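Local coordinates for protein GH127 beta-L-arabinofuranoside (PDB 4QK0) that probably hydrolyses terminal beta-L-arabinofuranosides, as a family 127 glycoside hydrolase from Geobacillus stearothermophilus, at residues Leu350-Lys355 with Ala435-Leu440; Val359-Leu364 with Gly484-Gly489; Tyr427-Thr432 with Ile457-Asn462; Leu340-Arg345 with Leu417-Ala422. One frame throughout, in Å; residues are numbered along the deposited sequence.

In the fold
Contacts 1, 2 and 3 gather on one side of the chain's centre, their centres 9 to 12 Å apart, whereas contact 4 lies about 4 Å from that centre, inside the helical catalytic domain. Helix 354-365 is common to contacts 1 and 2; the mixed sheet holding strands 429-431, 436-438 and 479-486 is reached by contacts 1, 2 and 3. Along the chain, helix 334-350 of contact 4 precedes helix 354-365, and helix 413-422 leads into strand 429-431. Contact 4 closes before contact 3 opens, and contact 3 is nested within contact 2. Contacts 1 and 2 tie the helical domain to the beta-rich middle domain, and Tyr-427 of contact 3 touches Val-341, Phe-342 and Leu-420 of contact 4.

Contact 1: residues Leu350-Lys355 with Ala435-Leu440; sequences LEMDGK and ALFVHL
Met-352, built as selenomethionine, supplies every contact from the 350-355 side, and it meets two aromatic rings of 435-440, those of Phe-437 and His-439. The evidence for a Met-aromatic contact with Phe-437 is the position of the selenium: SE stands 4.0 Å from the centroid of the Phe-437 ring and only 21° off the ring normal, hence over the face. The terminal methyl is placed still more squarely, with Met-352 CE 3.9 Å from the Phe-437 centroid, a CH-pi approach. Toward His-439 the same selenium takes another attitude, for it lies in the plane of the imidazole at its edge, Met-352 SE to His-439 CE1 being 3.8 Å.

Apolar contact completes the pairing with Phe-437, where Met-352 CG comes to 3.5 Å from Phe-437 CE1. The methionine chain is bent at both chi2 (64°) and chi3, a fold that brings SE and CE over one face of the ring, with CG on the same side beyond its CE1 rim.

Met-352 sits at the centre of an inverse gamma turn in the link between helices 334-350 and 354-365. Through this residue the short connection of the catalytic domain packs against strand 436-438 of the middle-domain sheet. Leu-430 of the neighbouring strand, with Tyr-513 and Tyr-515, also touches the methionine.

Of the polar groups, His-439 is held through ND1 by a hydrogen bond to the hydroxyl of Tyr-513. Just after Met-352, within the same segment, Asp-353 starts helix 354-365 as its N-cap, OD1 accepting from Lys-355 N at 2.9 Å.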
loop_
_atom_site.group_PDB
_atom_site.type_symbol
_atom_site.label_atom_id
_atom_site.label_comp_id
_atom_site.label_asym_id
_atom_site.label_seq_id
_atom_site.Cartn_x
_atom_site.Cartn_y
_atom_site.Cartn_z
ATOM N N LEU A 350 22.608 25.294 -16.459
ATOM C CA LEU A 350 21.901 25.374 -17.716
ATOM C C LEU A 350 21.037 26.621 -17.856
ATOM O O LEU A 350 20.822 27.128 -18.951
ATOM C CB LEU A 350 21.027 24.152 -17.805
ATOM C CG LEU A 350 20.261 23.831 -19.063
ATOM C CD1 LEU A 350 21.220 23.702 -20.241
ATOM C CD2 LEU A 350 19.503 22.523 -18.840
ATOM N N GLU A 351 20.547 27.120 -16.734
ATOM C CA GLU A 351 19.702 28.275 -16.702
ATOM C C GLU A 351 19.628 28.745 -15.221
ATOM O O GLU A 351 19.283 27.976 -14.297
ATOM C CB GLU A 351 18.359 27.892 -17.261
ATOM C CG GLU A 351 17.333 29.013 -17.373
ATOM C CD GLU A 351 15.910 28.472 -17.388
ATOM O OE1 GLU A 351 15.724 27.249 -17.630
ATOM O OE2 GLU A 351 14.966 29.246 -17.104
HETATM N N MSE A 352 19.926 30.005 -15.011
HETATM C CA MSE A 352 19.907 30.602 -13.706
HETATM C C MSE A 352 18.483 30.943 -13.303
HETATM O O MSE A 352 17.984 32.013 -13.579
HETATM C CB MSE A 352 20.812 31.806 -13.717
HETATM C CG MSE A 352 20.913 32.303 -12.287
HETATM SE SE MSE A 352 21.774 31.007 -11.037
HETATM C CE MSE A 352 23.279 30.447 -12.142
ATOM N N ASP A 353 17.817 29.991 -12.646
ATOM C CA ASP A 353 16.452 30.150 -12.173
ATOM C C ASP A 353 16.401 29.731 -10.691
ATOM O O ASP A 353 16.741 28.589 -10.319
ATOM C CB ASP A 353 15.527 29.310 -13.042
ATOM C CG ASP A 353 14.080 29.562 -12.771
ATOM O OD1 ASP A 353 13.664 29.870 -11.598
ATOM O OD2 ASP A 353 13.335 29.449 -13.751
ATOM N N GLY A 354 16.006 30.666 -9.860
ATOM C CA GLY A 354 15.823 30.436 -8.447
ATOM C C GLY A 354 14.989 29.185 -8.119
ATOM O O GLY A 354 15.232 28.559 -7.103
ATOM N N LYS A 355 14.068 28.782 -8.986
ATOM C CA LYS A 355 13.254 27.585 -8.696
ATOM C C LYS A 355 14.089 26.327 -8.578
ATOM O O LYS A 355 13.732 25.437 -7.848
ATOM C CB LYS A 355 12.129 27.413 -9.697
ATOM C CG LYS A 355 12.554 26.787 -11.029
ATOM C CD LYS A 355 11.530 27.045 -12.181
ATOM C CE LYS A 355 12.118 26.735 -13.551
ATOM N NZ LYS A 355 11.215 26.070 -14.484
ATOM N N ALA A 435 28.717 37.012 -13.328
ATOM C CA ALA A 435 28.250 37.292 -11.966
ATOM C C ALA A 435 28.781 36.329 -10.910
ATOM O O ALA A 435 29.188 35.207 -11.221
ATOM C CB ALA A 435 26.733 37.251 -11.957
ATOM N N LEU A 436 28.802 36.763 -9.657
ATOM C CA LEU A 436 28.923 35.830 -8.525
ATOM C C LEU A 436 27.499 35.594 -7.939
ATOM O O LEU A 436 26.806 36.547 -7.541
ATOM C CB LEU A 436 29.872 36.374 -7.479
ATOM C CG LEU A 436 30.423 35.459 -6.370
ATOM C CD1 LEU A 436 29.672 35.642 -5.096
ATOM C CD2 LEU A 436 30.471 33.988 -6.725
ATOM N N PHE A 437 27.045 34.340 -7.998
ATOM C CA PHE A 437 25.684 33.926 -7.542
ATOM C C PHE A 437 25.751 33.324 -6.148
ATOM O O PHE A 437 26.649 32.535 -5.882
ATOM C CB PHE A 437 25.050 32.907 -8.485
ATOM C CG PHE A 437 24.702 33.470 -9.825
ATOM C CD1 PHE A 437 23.547 34.164 -10.000
ATOM C CD2 PHE A 437 25.585 33.364 -10.877
ATOM C CE1 PHE A 437 23.243 34.720 -11.217
ATOM C CE2 PHE A 437 25.296 33.898 -12.118
ATOM C CZ PHE A 437 24.122 34.595 -12.287
ATOM N N VAL A 438 24.852 33.777 -5.265
ATOM C CA VAL A 438 24.642 33.173 -3.950
ATOM C C VAL A 438 23.359 32.319 -4.024
ATOM O O VAL A 438 22.255 32.857 -4.194
ATOM C CB VAL A 438 24.508 34.241 -2.866
ATOM C CG1 VAL A 438 24.483 33.604 -1.488
ATOM C CG2 VAL A 438 25.708 35.175 -2.935
ATOM N N HIS A 439 23.524 30.998 -3.960
ATOM C CA HIS A 439 22.383 30.077 -4.004
ATOM C C HIS A 439 21.814 29.790 -2.612
ATOM O O HIS A 439 20.599 29.834 -2.418
ATOM C CB HIS A 439 22.778 28.733 -4.552
ATOM C CG HIS A 439 23.272 28.772 -5.940
ATOM N ND1 HIS A 439 22.729 29.598 -6.899
ATOM C CD2 HIS A 439 24.269 28.088 -6.538
ATOM C CE1 HIS A 439 23.375 29.419 -8.029
ATOM N NE2 HIS A 439 24.303 28.494 -7.841
ATOM N N LEU A 440 22.702 29.513 -1.654
ATOM C CA LEU A 440 22.299 29.124 -0.282
ATOM C C LEU A 440 22.780 30.140 0.747
ATOM O O LEU A 440 23.827 30.826 0.565
ATOM C CB LEU A 440 22.899 27.777 0.054
ATOM C CG LEU A 440 22.597 26.611 -0.927
ATOM C CD1 LEU A 440 23.279 25.330 -0.530
ATOM C CD2 LEU A 440 21.128 26.357 -1.028
#

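Contact 2: residues Val359-Leu364 with Gly484-Gly489; sequences VMERAL and GLRIPG
The carboxylate of Glu-361 and the guanidinium of Arg-486 face each other end-on but with their planes 77° apart, so the salt bridge between them is twisted and not coplanar. Two nitrogens grip two oxygens: Arg-486 NH2 donates to Glu-361 OE2 at 2.8 Å, and Arg-486 NH1 to Glu-361 OE1 at 3.0 Å. OE2 lies nearly in the guanidinium plane, at its edge, while seen from the carboxylate both nitrogens stand above the plane. The arginine reaches this position through an extended chain that bends at chi3 (64°).

The bridge spans two domains, joining helix 354-365 of the catalytic domain to the end of strand 479-486 in the middle-domain sheet. Both partners are buried, and further polar groups hold them. Arg-486 NE donates to the backbone oxygen of His-439, and its NH1 also forms a salt bridge with Asp-358, one turn before Glu-361 on the same helix; Glu-361 OE2 is hydrogen-bonded to the hydroxyl of Tyr-463, and OE1 to the indole nitrogen of Trp-490. This network probably favours the charged form of the carboxylate. Beside it, Pro-488 makes a looser approach, its CB lying 4.4 Å from Glu-361 OE1.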
loop_
_atom_site.group_PDB
_atom_site.type_symbol
_atom_site.label_atom_id
_atom_site.label_comp_id
_atom_site.label_asym_id
_atom_site.label_seq_id
_atom_site.Cartn_x
_atom_site.Cartn_y
_atom_site.Cartn_z
ATOM N N VAL A 359 14.411 24.119 -4.930
ATOM C CA VAL A 359 14.357 22.671 -4.777
ATOM C C VAL A 359 15.593 22.106 -4.114
ATOM O O VAL A 359 15.503 21.222 -3.221
ATOM C CB VAL A 359 14.081 21.992 -6.104
ATOM C CG1 VAL A 359 14.166 20.495 -6.012
ATOM C CG2 VAL A 359 12.672 22.336 -6.532
HETATM N N MSE A 360 16.758 22.558 -4.549
HETATM C CA MSE A 360 17.988 22.119 -3.957
HETATM C C MSE A 360 17.880 22.325 -2.465
HETATM O O MSE A 360 18.261 21.447 -1.692
HETATM C CB MSE A 360 19.129 22.992 -4.538
HETATM C CG MSE A 360 20.468 22.658 -3.941
HETATM SE SE MSE A 360 21.955 23.802 -4.576
HETATM C CE MSE A 360 21.921 23.101 -6.269
ATOM N N GLU A 361 17.428 23.523 -2.056
ATOM C CA GLU A 361 17.373 23.882 -0.648
ATOM C C GLU A 361 16.346 23.019 0.076
ATOM O O GLU A 361 16.604 22.510 1.177
ATOM C CB GLU A 361 17.043 25.352 -0.524
ATOM C CG GLU A 361 16.689 25.843 0.857
ATOM C CD GLU A 361 16.431 27.330 0.885
ATOM O OE1 GLU A 361 15.334 27.743 0.414
ATOM O OE2 GLU A 361 17.302 28.097 1.418
ATOM N N ARG A 362 15.170 22.830 -0.536
ATOM C CA ARG A 362 14.149 21.904 0.024
ATOM C C ARG A 362 14.734 20.492 0.324
ATOM O O ARG A 362 14.608 19.989 1.441
ATOM C CB ARG A 362 12.999 21.805 -0.926
ATOM C CG ARG A 362 11.806 21.017 -0.442
ATOM C CD ARG A 362 10.743 20.897 -1.519
ATOM N NE ARG A 362 10.060 22.144 -1.800
ATOM C CZ ARG A 362 9.232 22.764 -0.964
ATOM N NH1 ARG A 362 8.911 22.250 0.242
ATOM N NH2 ARG A 362 8.660 23.893 -1.332
ATOM N N ALA A 363 15.439 19.911 -0.623
ATOM C CA ALA A 363 16.050 18.612 -0.398
ATOM C C ALA A 363 17.126 18.620 0.668
ATOM O O ALA A 363 17.192 17.717 1.542
ATOM C CB ALA A 363 16.595 18.023 -1.663
ATOM N N LEU A 364 17.906 19.678 0.672
ATOM C CA LEU A 364 18.993 19.795 1.604
ATOM C C LEU A 364 18.585 19.912 3.054
ATOM O O LEU A 364 19.279 19.362 3.943
ATOM C CB LEU A 364 19.877 21.002 1.255
ATOM C CG LEU A 364 20.904 20.814 0.132
ATOM C CD1 LEU A 364 21.578 22.176 -0.134
ATOM C CD2 LEU A 364 21.978 19.793 0.474
ATOM N N GLY A 484 24.611 38.064 -7.793
ATOM C CA GLY A 484 23.261 37.476 -8.020
ATOM C C GLY A 484 22.757 36.795 -6.756
ATOM O O GLY A 484 23.373 35.866 -6.298
ATOM N N LEU A 485 21.706 37.314 -6.162
ATOM C CA LEU A 485 21.189 36.787 -4.894
ATOM C C LEU A 485 19.825 36.085 -5.043
ATOM O O LEU A 485 18.889 36.716 -5.469
ATOM C CB LEU A 485 21.059 37.919 -3.892
ATOM C CG LEU A 485 22.329 38.773 -3.759
ATOM C CD1 LEU A 485 22.075 39.921 -2.816
ATOM C CD2 LEU A 485 23.493 37.986 -3.261
ATOM N N ARG A 486 19.739 34.792 -4.716
ATOM C CA ARG A 486 18.464 34.088 -4.821
ATOM C C ARG A 486 17.455 34.659 -3.854
ATOM O O ARG A 486 17.725 34.874 -2.676
ATOM C CB ARG A 486 18.589 32.606 -4.531
ATOM C CG ARG A 486 17.207 31.907 -4.500
ATOM C CD ARG A 486 17.328 30.416 -4.412
ATOM N NE ARG A 486 17.966 30.038 -3.163
ATOM C CZ ARG A 486 17.349 29.613 -2.058
ATOM N NH1 ARG A 486 16.018 29.458 -1.990
ATOM N NH2 ARG A 486 18.090 29.336 -1.023
ATOM N N ILE A 487 16.286 34.948 -4.378
ATOM C CA ILE A 487 15.172 35.355 -3.537
ATOM C C ILE A 487 14.320 34.069 -3.344
ATOM O O ILE A 487 13.687 33.597 -4.314
ATOM C CB ILE A 487 14.366 36.501 -4.178
ATOM C CG1 ILE A 487 15.288 37.668 -4.541
ATOM C CG2 ILE A 487 13.291 36.991 -3.213
ATOM C CD1 ILE A 487 16.154 38.197 -3.404
ATOM N N PRO A 488 14.359 33.470 -2.142
ATOM C CA PRO A 488 13.733 32.128 -1.988
ATOM C C PRO A 488 12.263 32.136 -2.289
ATOM O O PRO A 488 11.546 33.066 -1.905
ATOM C CB PRO A 488 13.940 31.808 -0.517
ATOM C CG PRO A 488 15.171 32.615 -0.150
ATOM C CD PRO A 488 14.978 33.902 -0.886
ATOM N N GLY A 489 11.876 31.184 -3.119
ATOM C CA GLY A 489 10.479 31.048 -3.543
ATOM C C GLY A 489 9.521 30.912 -2.373
ATOM O O GLY A 489 8.381 31.261 -2.518
#

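Contact 3: residues Tyr427-Thr432 with Ile457-Asn462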
loop_
_atom_site.group_PDB
_atom_site.type_symbol
_atom_site.label_atom_id
_atom_site.label_comp_id
_atom_site.label_asym_id
_atom_site.label_seq_id
_atom_site.Cartn_x
_atom_site.Cartn_y
_atom_site.Cartn_z
ATOM N N TYR A 427 28.058 23.984 -3.020
ATOM C CA TYR A 427 26.729 24.331 -3.521
ATOM C C TYR A 427 26.286 25.745 -3.150
ATOM O O TYR A 427 25.233 26.196 -3.578
ATOM C CB TYR A 427 25.657 23.302 -3.017
ATOM C CG TYR A 427 25.917 21.907 -3.508
ATOM C CD1 TYR A 427 26.926 21.120 -2.933
ATOM C CD2 TYR A 427 25.226 21.383 -4.580
ATOM C CE1 TYR A 427 27.215 19.840 -3.403
ATOM C CE2 TYR A 427 25.508 20.108 -5.057
ATOM C CZ TYR A 427 26.495 19.346 -4.451
ATOM O OH TYR A 427 26.773 18.089 -4.899
ATOM N N ILE A 428 27.021 26.420 -2.298
ATOM C CA ILE A 428 26.560 27.721 -1.799
ATOM C C ILE A 428 26.629 28.792 -2.897
ATOM O O ILE A 428 25.711 29.601 -3.019
ATOM C CB ILE A 428 27.400 28.150 -0.591
ATOM C CG1 ILE A 428 27.259 27.122 0.537
ATOM C CG2 ILE A 428 26.960 29.506 -0.065
ATOM C CD1 ILE A 428 28.228 27.320 1.667
ATOM N N TYR A 429 27.749 28.817 -3.617
ATOM C CA TYR A 429 28.075 29.920 -4.571
ATOM C C TYR A 429 28.331 29.372 -5.944
ATOM O O TYR A 429 28.711 28.218 -6.087
ATOM C CB TYR A 429 29.337 30.707 -4.125
ATOM C CG TYR A 429 29.283 31.295 -2.710
ATOM C CD1 TYR A 429 28.616 32.482 -2.435
ATOM C CD2 TYR A 429 29.928 30.665 -1.668
ATOM C CE1 TYR A 429 28.565 32.993 -1.149
ATOM C CE2 TYR A 429 29.893 31.183 -0.386
ATOM C CZ TYR A 429 29.208 32.336 -0.131
ATOM O OH TYR A 429 29.186 32.835 1.179
ATOM N N LEU A 430 28.083 30.173 -6.958
ATOM C CA LEU A 430 28.552 29.857 -8.316
ATOM C C LEU A 430 29.195 31.116 -8.942
ATOM O O LEU A 430 28.535 32.151 -9.104
ATOM C CB LEU A 430 27.412 29.373 -9.192
ATOM C CG LEU A 430 27.808 29.088 -10.634
ATOM C CD1 LEU A 430 28.694 27.851 -10.765
ATOM C CD2 LEU A 430 26.558 28.936 -11.497
ATOM N N GLN A 431 30.469 30.988 -9.310
ATOM C CA GLN A 431 31.204 32.034 -10.008
ATOM C C GLN A 431 31.032 31.822 -11.489
ATOM O O GLN A 431 31.382 30.795 -12.026
ATOM C CB GLN A 431 32.703 32.013 -9.684
ATOM C CG GLN A 431 33.507 33.105 -10.394
ATOM C CD GLN A 431 33.104 34.452 -9.894
ATOM O OE1 GLN A 431 33.406 34.796 -8.752
ATOM N NE2 GLN A 431 32.353 35.206 -10.711
ATOM N N THR A 432 30.465 32.812 -12.139
ATOM C CA THR A 432 30.363 32.873 -13.573
ATOM C C THR A 432 31.123 34.131 -14.061
ATOM O O THR A 432 31.586 34.928 -13.233
ATOM C CB THR A 432 28.863 32.864 -13.843
ATOM O OG1 THR A 432 28.514 31.550 -14.244
ATOM C CG2 THR A 432 28.423 33.823 -14.842
ATOM N N ILE A 457 34.129 37.461 -0.133
ATOM C CA ILE A 457 32.733 37.615 0.298
ATOM C C ILE A 457 32.433 36.793 1.541
ATOM O O ILE A 457 32.817 35.643 1.626
ATOM C CB ILE A 457 31.805 37.282 -0.852
ATOM C CG1 ILE A 457 31.908 38.424 -1.839
ATOM C CG2 ILE A 457 30.361 37.161 -0.360
ATOM C CD1 ILE A 457 31.353 38.132 -3.182
HETATM N N MSE A 458 31.829 37.431 2.528
HETATM C CA MSE A 458 31.519 36.819 3.812
HETATM C C MSE A 458 30.017 36.849 3.963
HETATM O O MSE A 458 29.394 37.890 3.699
HETATM C CB MSE A 458 32.105 37.703 4.897
HETATM C CG MSE A 458 32.951 37.002 5.938
HETATM SE SE MSE A 458 34.087 38.267 6.874
HETATM C CE MSE A 458 34.888 39.240 5.348
ATOM N N GLN A 459 29.429 35.721 4.384
ATOM C CA GLN A 459 28.000 35.654 4.804
ATOM C C GLN A 459 27.909 35.414 6.287
ATOM O O GLN A 459 28.463 34.425 6.759
ATOM C CB GLN A 459 27.316 34.446 4.212
ATOM C CG GLN A 459 26.613 34.638 2.930
ATOM C CD GLN A 459 25.682 33.497 2.604
ATOM O OE1 GLN A 459 24.610 33.364 3.198
ATOM N NE2 GLN A 459 26.079 32.684 1.669
ATOM N N GLU A 460 27.167 36.245 7.004
ATOM C CA GLU A 460 26.854 35.988 8.418
ATOM C C GLU A 460 25.340 35.893 8.539
ATOM O O GLU A 460 24.628 36.782 8.095
ATOM C CB GLU A 460 27.364 37.105 9.335
ATOM C CG GLU A 460 28.875 37.338 9.214
ATOM C CD GLU A 460 29.390 38.499 10.080
ATOM O OE1 GLU A 460 29.105 39.687 9.784
ATOM O OE2 GLU A 460 30.098 38.207 11.060
ATOM N N THR A 461 24.859 34.824 9.131
ATOM C CA THR A 461 23.409 34.584 9.188
ATOM C C THR A 461 23.133 33.415 10.115
ATOM O O THR A 461 23.980 32.515 10.220
ATOM C CB THR A 461 22.826 34.244 7.796
ATOM O OG1 THR A 461 21.395 34.147 7.882
ATOM C CG2 THR A 461 23.433 32.991 7.241
ATOM N N ASN A 462 21.989 33.457 10.791
ATOM C CA ASN A 462 21.507 32.293 11.580
ATOM C C ASN A 462 20.496 31.436 10.802
ATOM O O ASN A 462 19.836 30.592 11.383
ATOM C CB ASN A 462 20.850 32.720 12.898
ATOM C CG ASN A 462 21.788 33.506 13.805
ATOM O OD1 ASN A 462 21.371 34.497 14.410
ATOM N ND2 ASN A 462 23.058 33.100 13.876
#
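The phenol ring of Tyr-429 and the side-chain amide of Gln-459 meet with their planes 87° apart, almost perpendicular. On one face of the tyrosine ring lies Ile-428 CG2, from the preceding residue, 3.4 Å above the plane and offset toward the rim; the amide nitrogen of Gln-459 approaches obliquely near the hydroxyl end. The two side chains come from opposite directions across the interior between two beta layers of the middle domain: strand 429-431 belongs to the mixed sheet and strand 453-461 to the seven-stranded antiparallel sheet. Tyr-429 CA and Ile-457 CA are 10.2 Å apart, consistent with facing sheets bridged by side chains and not with neighbouring strands.

A hydrogen bond carries this bridge, Gln-459 NE2 donating to Tyr-429 OH at 3.1 Å with an N-H...O angle of 152°. The hydroxyl sits 18° out of the amide plane. These buried polar groups have further partners: Tyr-429 OH bonds to Ser-444 OG, while Gln-459 gives NE2 to the oxygen of Leu-440 and takes the amide hydrogen of Val-442 on OE1. Ile-428 touches the same amide, its CG2 standing 3.7 Å from Gln-459 NE2.

Contact 4: residues Leu340-Arg345 with Leu417-Ala422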
loop_
_atom_site.group_PDB
_atom_site.type_symbol
_atom_site.label_atom_id
_atom_site.label_comp_id
_atom_site.label_asym_id
_atom_site.label_seq_id
_atom_site.Cartn_x
_atom_site.Cartn_y
_atom_site.Cartn_z
ATOM N N LEU A 340 18.664 14.363 -6.375
ATOM C CA LEU A 340 17.950 15.552 -6.804
ATOM C C LEU A 340 18.825 16.782 -6.589
ATOM O O LEU A 340 18.860 17.692 -7.397
ATOM C CB LEU A 340 16.653 15.669 -6.072
ATOM C CG LEU A 340 15.746 16.873 -6.267
ATOM C CD1 LEU A 340 15.373 17.046 -7.736
ATOM C CD2 LEU A 340 14.499 16.706 -5.419
ATOM N N VAL A 341 19.538 16.814 -5.489
ATOM C CA VAL A 341 20.435 17.929 -5.253
ATOM C C VAL A 341 21.477 18.045 -6.397
ATOM O O VAL A 341 21.722 19.146 -6.899
ATOM C CB VAL A 341 21.150 17.796 -3.918
ATOM C CG1 VAL A 341 22.226 18.889 -3.767
ATOM C CG2 VAL A 341 20.139 17.901 -2.773
ATOM N N PHE A 342 22.077 16.930 -6.780
ATOM C CA PHE A 342 23.056 16.929 -7.875
ATOM C C PHE A 342 22.411 17.491 -9.149
ATOM O O PHE A 342 23.032 18.276 -9.861
ATOM C CB PHE A 342 23.619 15.550 -8.210
ATOM C CG PHE A 342 24.327 14.845 -7.074
ATOM C CD1 PHE A 342 24.996 15.543 -6.076
ATOM C CD2 PHE A 342 24.335 13.457 -7.022
ATOM C CE1 PHE A 342 25.657 14.864 -5.046
ATOM C CE2 PHE A 342 25.012 12.764 -5.991
ATOM C CZ PHE A 342 25.680 13.478 -5.008
ATOM N N TRP A 343 21.203 17.052 -9.444
ATOM C CA TRP A 343 20.501 17.489 -10.631
ATOM C C TRP A 343 20.309 18.991 -10.609
ATOM O O TRP A 343 20.608 19.658 -11.603
ATOM C CB TRP A 343 19.167 16.821 -10.714
ATOM C CG TRP A 343 18.434 17.081 -11.958
ATOM C CD1 TRP A 343 18.951 17.495 -13.154
ATOM C CD2 TRP A 343 17.036 16.867 -12.188
ATOM N NE1 TRP A 343 17.964 17.553 -14.092
ATOM C CE2 TRP A 343 16.783 17.162 -13.542
ATOM C CE3 TRP A 343 15.985 16.416 -11.390
ATOM C CZ2 TRP A 343 15.488 17.068 -14.119
ATOM C CZ3 TRP A 343 14.701 16.319 -11.954
ATOM C CH2 TRP A 343 14.465 16.630 -13.306
ATOM N N THR A 344 19.884 19.534 -9.477
ATOM C CA THR A 344 19.601 20.952 -9.405
ATOM C C THR A 344 20.845 21.780 -9.731
ATOM O O THR A 344 20.773 22.839 -10.336
ATOM C CB THR A 344 19.083 21.395 -8.019
ATOM O OG1 THR A 344 20.043 21.050 -7.006
ATOM C CG2 THR A 344 17.757 20.700 -7.694
ATOM N N ARG A 345 21.983 21.321 -9.283
ATOM C CA ARG A 345 23.195 22.036 -9.539
ATOM C C ARG A 345 23.481 22.146 -11.045
ATOM O O ARG A 345 23.912 23.169 -11.476
ATOM C CB ARG A 345 24.357 21.389 -8.805
ATOM C CG ARG A 345 25.559 22.312 -8.658
ATOM C CD ARG A 345 26.694 21.501 -8.094
ATOM N NE ARG A 345 27.981 22.151 -8.202
ATOM C CZ ARG A 345 29.124 21.573 -7.851
ATOM N NH1 ARG A 345 29.142 20.335 -7.355
ATOM N NH2 ARG A 345 30.258 22.236 -7.988
ATOM N N LEU A 417 25.301 9.975 2.003
ATOM C CA LEU A 417 25.080 11.273 2.680
ATOM C C LEU A 417 26.368 11.976 3.032
ATOM O O LEU A 417 26.456 13.169 2.943
ATOM C CB LEU A 417 24.305 11.169 3.958
ATOM C CG LEU A 417 22.824 11.517 3.911
ATOM C CD1 LEU A 417 22.246 11.193 5.285
ATOM C CD2 LEU A 417 22.532 12.970 3.556
ATOM N N ALA A 418 27.351 11.226 3.445
ATOM C CA ALA A 418 28.654 11.797 3.754
ATOM C C ALA A 418 29.209 12.619 2.591
ATOM O O ALA A 418 29.727 13.700 2.824
ATOM C CB ALA A 418 29.643 10.704 4.090
ATOM N N ARG A 419 29.166 12.089 1.362
ATOM C CA ARG A 419 29.793 12.812 0.247
ATOM C C ARG A 419 29.063 14.088 -0.055
ATOM O O ARG A 419 29.712 15.080 -0.361
ATOM C CB ARG A 419 29.994 11.964 -0.993
ATOM C CG ARG A 419 28.750 11.532 -1.722
ATOM C CD ARG A 419 29.154 10.671 -2.909
ATOM N NE ARG A 419 27.998 10.248 -3.670
ATOM C CZ ARG A 419 27.922 10.204 -4.991
ATOM N NH1 ARG A 419 28.943 10.590 -5.761
ATOM N NH2 ARG A 419 26.793 9.783 -5.558
ATOM N N LEU A 420 27.747 14.118 0.120
ATOM C CA LEU A 420 27.031 15.375 -0.041
ATOM C C LEU A 420 27.321 16.412 1.060
ATOM O O LEU A 420 27.626 17.611 0.796
ATOM C CB LEU A 420 25.531 15.133 -0.102
ATOM C CG LEU A 420 24.683 16.401 -0.165
ATOM C CD1 LEU A 420 25.013 17.181 -1.429
ATOM C CD2 LEU A 420 23.213 16.059 -0.178
ATOM N N ILE A 421 27.197 15.981 2.313
ATOM C CA ILE A 421 27.353 16.888 3.435
ATOM C C ILE A 421 28.749 17.456 3.401
ATOM O O ILE A 421 28.953 18.646 3.647
ATOM C CB ILE A 421 27.103 16.141 4.770
ATOM C CG1 ILE A 421 25.589 15.946 4.986
ATOM C CG2 ILE A 421 27.663 16.908 5.945
ATOM C CD1 ILE A 421 25.254 15.028 6.128
ATOM N N ALA A 422 29.728 16.594 3.138
ATOM C CA ALA A 422 31.137 17.024 3.168
ATOM C C ALA A 422 31.447 18.039 2.067
ATOM O O ALA A 422 32.370 18.830 2.204
ATOM C CB ALA A 422 32.085 15.836 3.065
#
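Arg-419 CG sits between the backbone N and the carbonyl carbon (chi1 68°), and from there the chain runs extended to NE, carrying the guanidinium across to Phe-342. Phe-342 CG is anti to its carbonyl carbon (chi1 -59°), which swings the far rim of the ring toward helix 413-422. The two side chains cross at about a right angle. Phe-342 presents its edge to one guanidinium face, with CZ 3.8 Å above that plane, and the nearest pair is Phe-342 CE2 to Arg-419 NH2 at 3.5 Å. Because NH2 lies near the plane of the phenyl ring, at its edge, this is not a cation-pi stack over the aromatic face.

Helices 334-350 and 413-422 both belong to the helical catalytic domain of the six-hairpin clan. Their short segments run in broadly the same direction, 40° apart, and the segment axes come no closer than 12.1 Å, a wide spacing bridged by the side chains of Phe-342, Arg-419, Val-341 and Leu-420. Beside the ring and guanidinium, Leu-420 CD1 packs on Val-341 CG1 at 4.0 Å and comes to 4.3 Å from Phe-342 CE1, making a small apolar patch that Tyr-427 joins by touching all three residues. The charged end of Arg-419 finds its main partner elsewhere, in a salt bridge from NH1 to Glu-84, and this pairing probably helps fix how the guanidinium is turned against the ring.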